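PDB 4LRZ: PTS-dependent dihydroxyacetone kinase operon regulatory protein from Escherichia coli, which activates transcription of the dhaKLM operon from a sigma-70 promoter and represses its own expression, this chain being its N-terminal part, probably the sensor region. Local coordinates for residues Gly215-Asp220 with Gln226-Gln231; Ile286-Ile291 with Thr297-Leu302. All coordinates share one frame; numbering follows the deposited sequence.

Contact 1 (Gly215-Asp220 with Gln226-Gln231); sequences GVISWD and QFINAQ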
loop_
_atom_site.group_PDB
_atom_site.type_symbol
_atom_site.label_atom_id
_atom_site.label_comp_id
_atom_site.label_asym_id
_atom_site.label_seq_id
_atom_site.Cartn_x
_atom_site.Cartn_y
_atom_site.Cartn_z
ATOM N N GLY F 215 -3.144 -7.464 -35.487
ATOM C CA GLY F 215 -3.920 -6.353 -34.957
ATOM C C GLY F 215 -4.584 -6.805 -33.673
ATOM O O GLY F 215 -4.938 -7.977 -33.539
ATOM N N VAL F 216 -4.728 -5.905 -32.712
ATOM C CA VAL F 216 -5.458 -6.246 -31.492
ATOM C C VAL F 216 -6.339 -5.148 -30.920
ATOM O O VAL F 216 -5.972 -3.962 -30.909
ATOM C CB VAL F 216 -4.614 -7.023 -30.387
ATOM C CG1 VAL F 216 -3.149 -7.064 -30.696
ATOM C CG2 VAL F 216 -4.920 -6.545 -28.942
ATOM N N ILE F 217 -7.514 -5.569 -30.471
ATOM C CA ILE F 217 -8.478 -4.715 -29.827
ATOM C C ILE F 217 -8.885 -5.475 -28.590
ATOM O O ILE F 217 -9.093 -6.688 -28.643
ATOM C CB ILE F 217 -9.697 -4.523 -30.746
ATOM C CG1 ILE F 217 -9.340 -3.588 -31.881
ATOM C CG2 ILE F 217 -10.835 -3.859 -30.029
ATOM C CD1 ILE F 217 -9.785 -4.108 -33.224
ATOM N N SER F 218 -8.992 -4.789 -27.466
ATOM C CA SER F 218 -9.387 -5.457 -26.251
ATOM C C SER F 218 -10.313 -4.619 -25.425
ATOM O O SER F 218 -10.082 -3.407 -25.228
ATOM C CB SER F 218 -8.174 -5.822 -25.433
ATOM O OG SER F 218 -8.555 -6.480 -24.233
ATOM N N TRP F 219 -11.352 -5.263 -24.908
ATOM C CA TRP F 219 -12.295 -4.539 -24.079
ATOM C C TRP F 219 -12.654 -5.196 -22.737
ATOM O O TRP F 219 -12.394 -6.385 -22.494
ATOM C CB TRP F 219 -13.531 -4.117 -24.886
ATOM C CG TRP F 219 -14.367 -5.240 -25.370
ATOM C CD1 TRP F 219 -15.439 -5.789 -24.732
ATOM C CD2 TRP F 219 -14.210 -5.979 -26.593
ATOM N NE1 TRP F 219 -15.965 -6.811 -25.477
ATOM C CE2 TRP F 219 -15.231 -6.955 -26.622
ATOM C CE3 TRP F 219 -13.311 -5.905 -27.668
ATOM C CZ2 TRP F 219 -15.395 -7.842 -27.689
ATOM C CZ3 TRP F 219 -13.462 -6.791 -28.724
ATOM C CH2 TRP F 219 -14.500 -7.754 -28.725
ATOM N N ASP F 220 -13.268 -4.359 -21.905
ATOM C CA ASP F 220 -13.694 -4.566 -20.517
ATOM C C ASP F 220 -14.913 -5.446 -20.378
ATOM O O ASP F 220 -15.602 -5.633 -21.363
ATOM C CB ASP F 220 -14.173 -3.192 -20.001
ATOM C CG ASP F 220 -13.357 -2.732 -18.906
ATOM O OD1 ASP F 220 -13.518 -1.613 -18.404
ATOM O OD2 ASP F 220 -12.530 -3.557 -18.514
ATOM N N GLN F 226 -9.872 -1.212 -23.894
ATOM C CA GLN F 226 -8.727 -1.044 -23.008
ATOM C C GLN F 226 -7.456 -0.814 -23.785
ATOM O O GLN F 226 -6.596 -0.067 -23.316
ATOM C CB GLN F 226 -8.538 -2.226 -22.016
ATOM C CG GLN F 226 -9.714 -2.398 -21.066
ATOM C CD GLN F 226 -10.003 -1.126 -20.297
ATOM O OE1 GLN F 226 -11.018 -0.452 -20.558
ATOM N NE2 GLN F 226 -9.097 -0.753 -19.368
ATOM N N PHE F 227 -7.312 -1.484 -24.922
ATOM C CA PHE F 227 -6.165 -1.279 -25.788
ATOM C C PHE F 227 -6.463 -1.633 -27.228
ATOM O O PHE F 227 -7.344 -2.474 -27.510
ATOM C CB PHE F 227 -4.867 -1.972 -25.315
ATOM C CG PHE F 227 -5.010 -3.438 -24.902
ATOM C CD1 PHE F 227 -4.855 -4.468 -25.835
ATOM C CD2 PHE F 227 -5.167 -3.775 -23.542
ATOM C CE1 PHE F 227 -4.926 -5.833 -25.438
ATOM C CE2 PHE F 227 -5.262 -5.101 -23.117
ATOM C CZ PHE F 227 -5.136 -6.145 -24.066
ATOM N N ILE F 228 -5.733 -0.973 -28.120
ATOM C CA ILE F 228 -5.785 -1.217 -29.557
ATOM C C ILE F 228 -4.420 -0.849 -30.132
ATOM O O ILE F 228 -3.868 0.203 -29.799
ATOM C CB ILE F 228 -6.925 -0.384 -30.221
ATOM C CG1 ILE F 228 -7.056 -0.713 -31.698
ATOM C CG2 ILE F 228 -6.707 1.141 -30.040
ATOM C CD1 ILE F 228 -8.282 -0.060 -32.353
ATOM N N ASN F 229 -3.849 -1.701 -30.972
ATOM C CA ASN F 229 -2.537 -1.369 -31.536
ATOM C C ASN F 229 -2.683 -0.672 -32.884
ATOM O O ASN F 229 -3.785 -0.633 -33.417
ATOM C CB ASN F 229 -1.533 -2.543 -31.546
ATOM C CG ASN F 229 -1.943 -3.720 -32.449
ATOM O OD1 ASN F 229 -1.220 -4.712 -32.498
ATOM N ND2 ASN F 229 -3.101 -3.658 -33.080
ATOM N N ALA F 230 -1.599 -0.092 -33.402
ATOM C CA ALA F 230 -1.633 0.617 -34.688
ATOM C C ALA F 230 -2.280 -0.203 -35.800
ATOM O O ALA F 230 -3.095 0.315 -36.553
ATOM C CB ALA F 230 -0.210 1.086 -35.102
ATOM N N GLN F 231 -1.925 -1.486 -35.857
ATOM C CA GLN F 231 -2.366 -2.417 -36.884
ATOM C C GLN F 231 -3.890 -2.583 -36.902
ATOM O O GLN F 231 -4.507 -2.600 -37.977
ATOM C CB GLN F 231 -1.678 -3.788 -36.692
ATOM C CG GLN F 231 -0.120 -3.792 -36.589
ATOM C CD GLN F 231 0.457 -3.408 -35.195
ATOM O OE1 GLN F 231 0.307 -2.270 -34.716
ATOM N NE2 GLN F 231 1.159 -4.364 -34.564
#
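Ser218 faces both Gln226 and Phe227 across this antiparallel pair, which makes a classic beta bulge in the hairpin that opens the PAS fold. The backbone bonds come first. Ser218 O accepts Gln226 N at 2.6 Å in a nearly straight bond (172° at the hydrogen), and Phe227 N adds a weak second one at 3.4 Å. In return Ser218 N donates to Phe227 O, and two residues on, where the strand gives way to helix 230-235, Asn229 N donates to Val216 O. Asn229 is the N-cap residue of that helix, so the hairpin runs directly into it. Val216 O also receives the CA-H of Ile228, with 3.1 Å between that oxygen and Ile228 CA.

The apolar contacts divide between the two faces of the sheet. On one, Ile217 and Ile228 lie side by side, their CG1 atoms 3.7 Å apart, with Ala232 and Ala233 of helix 230-235 nearby. On the other sits Phe227, whose CG is placed between the backbone N and the carbonyl carbon (chi1 48°), a torsion that swings the ring back over Ser218. Val216 CG2 meets the ring edge in plane, 3.6 Å from Phe227 CE1. Leu209 of helix 174-211 touches both Val216 and Phe227, and Gln204 of the second subunit packs on Phe227 as well. An alanine in place of Phe227 would take away the ring and is likely to leave a gap between Val216, Ser218 and Leu209.

Ser218 OG hydrogen-bonds Phe299 O of the neighbouring strand 296-304, while Ser218 CB makes a CH-pi contact over the face of the Phe227 ring, 3.4 Å from its centroid and 20° off the normal.

Contact 2 (Ile286-Ile291 with Thr297-Leu302); sequences ITLKPI and TSFILL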
loop_
_atom_site.group_PDB
_atom_site.type_symbol
_atom_site.label_atom_id
_atom_site.label_comp_id
_atom_site.label_asym_id
_atom_site.label_seq_id
_atom_site.Cartn_x
_atom_site.Cartn_y
_atom_site.Cartn_z
ATOM N N ILE F 286 -9.975 -13.615 -37.899
ATOM C CA ILE F 286 -9.906 -13.170 -36.528
ATOM C C ILE F 286 -9.690 -14.317 -35.565
ATOM O O ILE F 286 -9.859 -15.471 -35.931
ATOM C CB ILE F 286 -11.192 -12.433 -36.130
ATOM C CG1 ILE F 286 -12.344 -13.425 -35.984
ATOM C CG2 ILE F 286 -11.518 -11.350 -37.140
ATOM C CD1 ILE F 286 -13.403 -13.010 -35.025
ATOM N N THR F 287 -9.310 -13.972 -34.335
ATOM C CA THR F 287 -9.368 -14.863 -33.167
ATOM C C THR F 287 -10.031 -14.087 -32.049
ATOM O O THR F 287 -9.798 -12.892 -31.897
ATOM C CB THR F 287 -7.961 -15.353 -32.724
ATOM O OG1 THR F 287 -7.538 -16.432 -33.570
ATOM C CG2 THR F 287 -7.962 -15.858 -31.284
ATOM N N LEU F 288 -10.886 -14.749 -31.288
ATOM C CA LEU F 288 -11.496 -14.114 -30.131
ATOM C C LEU F 288 -11.110 -14.856 -28.891
ATOM O O LEU F 288 -11.405 -16.026 -28.757
ATOM C CB LEU F 288 -13.024 -14.050 -30.221
ATOM C CG LEU F 288 -13.601 -13.341 -28.984
ATOM C CD1 LEU F 288 -13.666 -11.843 -29.208
ATOM C CD2 LEU F 288 -14.974 -13.870 -28.618
ATOM N N LYS F 289 -10.471 -14.146 -27.977
ATOM C CA LYS F 289 -9.967 -14.720 -26.738
ATOM C C LYS F 289 -10.747 -14.156 -25.565
ATOM O O LYS F 289 -10.576 -13.004 -25.213
ATOM C CB LYS F 289 -8.474 -14.419 -26.590
ATOM C CG LYS F 289 -7.855 -14.820 -25.273
ATOM C CD LYS F 289 -7.619 -16.322 -25.161
ATOM C CE LYS F 289 -6.486 -16.612 -24.213
ATOM N NZ LYS F 289 -6.580 -17.992 -23.683
ATOM N N PRO F 290 -11.648 -14.953 -24.985
ATOM C CA PRO F 290 -12.306 -14.553 -23.722
ATOM C C PRO F 290 -11.315 -14.507 -22.586
ATOM O O PRO F 290 -10.379 -15.310 -22.565
ATOM C CB PRO F 290 -13.304 -15.700 -23.457
ATOM C CG PRO F 290 -13.475 -16.401 -24.801
ATOM C CD PRO F 290 -12.147 -16.248 -25.500
ATOM N N ILE F 291 -11.507 -13.582 -21.650
ATOM C CA ILE F 291 -10.739 -13.580 -20.400
ATOM C C ILE F 291 -11.737 -13.584 -19.266
ATOM O O ILE F 291 -12.518 -12.635 -19.115
ATOM C CB ILE F 291 -9.844 -12.321 -20.240
ATOM C CG1 ILE F 291 -8.829 -12.193 -21.371
ATOM C CG2 ILE F 291 -9.117 -12.328 -18.873
ATOM C CD1 ILE F 291 -8.235 -10.753 -21.479
ATOM N N THR F 297 -16.461 -11.056 -17.863
ATOM C CA THR F 297 -15.631 -11.530 -18.950
ATOM C C THR F 297 -15.139 -10.337 -19.741
ATOM O O THR F 297 -15.897 -9.424 -20.005
ATOM C CB THR F 297 -16.397 -12.531 -19.863
ATOM O OG1 THR F 297 -17.050 -13.499 -19.033
ATOM C CG2 THR F 297 -15.448 -13.244 -20.837
ATOM N N SER F 298 -13.850 -10.350 -20.059
ATOM C CA SER F 298 -13.204 -9.397 -20.933
ATOM C C SER F 298 -12.827 -10.158 -22.202
ATOM O O SER F 298 -12.801 -11.413 -22.201
ATOM C CB SER F 298 -11.930 -8.863 -20.274
ATOM O OG SER F 298 -12.235 -7.961 -19.238
ATOM N N PHE F 299 -12.497 -9.408 -23.263
ATOM C CA PHE F 299 -12.190 -9.999 -24.553
ATOM C C PHE F 299 -10.949 -9.451 -25.205
ATOM O O PHE F 299 -10.605 -8.295 -25.029
ATOM C CB PHE F 299 -13.380 -9.857 -25.496
ATOM C CG PHE F 299 -14.592 -10.626 -25.043
ATOM C CD1 PHE F 299 -14.720 -11.989 -25.339
ATOM C CD2 PHE F 299 -15.593 -9.998 -24.287
ATOM C CE1 PHE F 299 -15.839 -12.710 -24.917
ATOM C CE2 PHE F 299 -16.732 -10.721 -23.849
ATOM C CZ PHE F 299 -16.847 -12.080 -24.164
ATOM N N ILE F 300 -10.248 -10.318 -25.920
ATOM C CA ILE F 300 -9.246 -9.864 -26.860
ATOM C C ILE F 300 -9.623 -10.339 -28.245
ATOM O O ILE F 300 -9.998 -11.496 -28.422
ATOM C CB ILE F 300 -7.854 -10.376 -26.555
ATOM C CG1 ILE F 300 -7.376 -9.818 -25.223
ATOM C CG2 ILE F 300 -6.890 -9.945 -27.704
ATOM C CD1 ILE F 300 -6.000 -10.326 -24.843
ATOM N N LEU F 301 -9.534 -9.434 -29.210
ATOM C CA LEU F 301 -9.785 -9.760 -30.599
ATOM C C LEU F 301 -8.551 -9.471 -31.396
ATOM O O LEU F 301 -8.049 -8.341 -31.386
ATOM C CB LEU F 301 -10.978 -8.973 -31.135
ATOM C CG LEU F 301 -11.295 -9.061 -32.621
ATOM C CD1 LEU F 301 -11.860 -10.437 -32.971
ATOM C CD2 LEU F 301 -12.269 -7.987 -32.998
ATOM N N LEU F 302 -8.055 -10.501 -32.062
ATOM C CA LEU F 302 -6.907 -10.373 -32.937
ATOM C C LEU F 302 -7.274 -10.431 -34.408
ATOM O O LEU F 302 -8.069 -11.268 -34.844
ATOM C CB LEU F 302 -5.853 -11.427 -32.630
ATOM C CG LEU F 302 -5.320 -11.325 -31.216
ATOM C CD1 LEU F 302 -5.936 -12.393 -30.367
ATOM C CD2 LEU F 302 -3.870 -11.538 -31.255
#
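Ser298 O accepts Ile291 N at 2.6 Å, the shortest bond of the ladder, and also receives a CA-H contact from Pro290 CA at 3.5 Å. Further along, Ile300 O takes Lys289 N in an almost straight bond of 2.7 Å (177° at the hydrogen). Reciprocal bonds join Thr287 with Leu302, Lys289 with Ile300 and Ile291 with Ser298. Pro290 falls opposite Phe299 in a non-hydrogen-bonded pair, so its missing N-H costs this ladder nothing.

One face carries Leu288, Pro290, Phe299 and Leu301. With its CG anti to the backbone N (chi1 -179°), Leu288 extends over to Phe299, the two side chains crossing obliquely, Leu288 CD2 3.8 Å from Phe299 CD1. Leu301 CD1 reaches Ile286 CD1 at 3.6 Å, and Leu258 of helix 256-264 covers Ile286, Leu288 and Leu301.

On the opposite face Ile291 CD1 lies 4.0 Å from Ile300 CG1, and Thr287 CG2 runs beside Leu302 CD1. Thr287 OG1 is held by His304 NE2 and the backbone N of His270. This face meets the second subunit: Ala207 there packs on Lys289 and Ile291, and Lys289 NZ forms a salt bridge with its Glu210. These are the last two strands of the PAS sheet, neighbours in its 2-1-5-4-3 order, with helix 256-264 on one face and the second subunit on the other.

Both contacts lie on hairpins of one five-stranded PAS sheet, and they join where strand 215-219 runs beside strand 296-304: Ile217 O lies 2.8 Å from Leu301 N, a probable hydrogen bond. Contact 1 includes one of the two outermost strands, 225-228, is only partly buried, and has a bulged ladder that soon turns into a helix. Contact 2 lies deeper, with most of its residues buried and an unbroken ladder. Their chemistry differs too: a ring face meeting a serine CB beside one isoleucine pair in contact 1; several aliphatic pairs and one obliquely met ring in contact 2. Both touch the second subunit, contact 2 also through Lys289 and that subunit's Glu210.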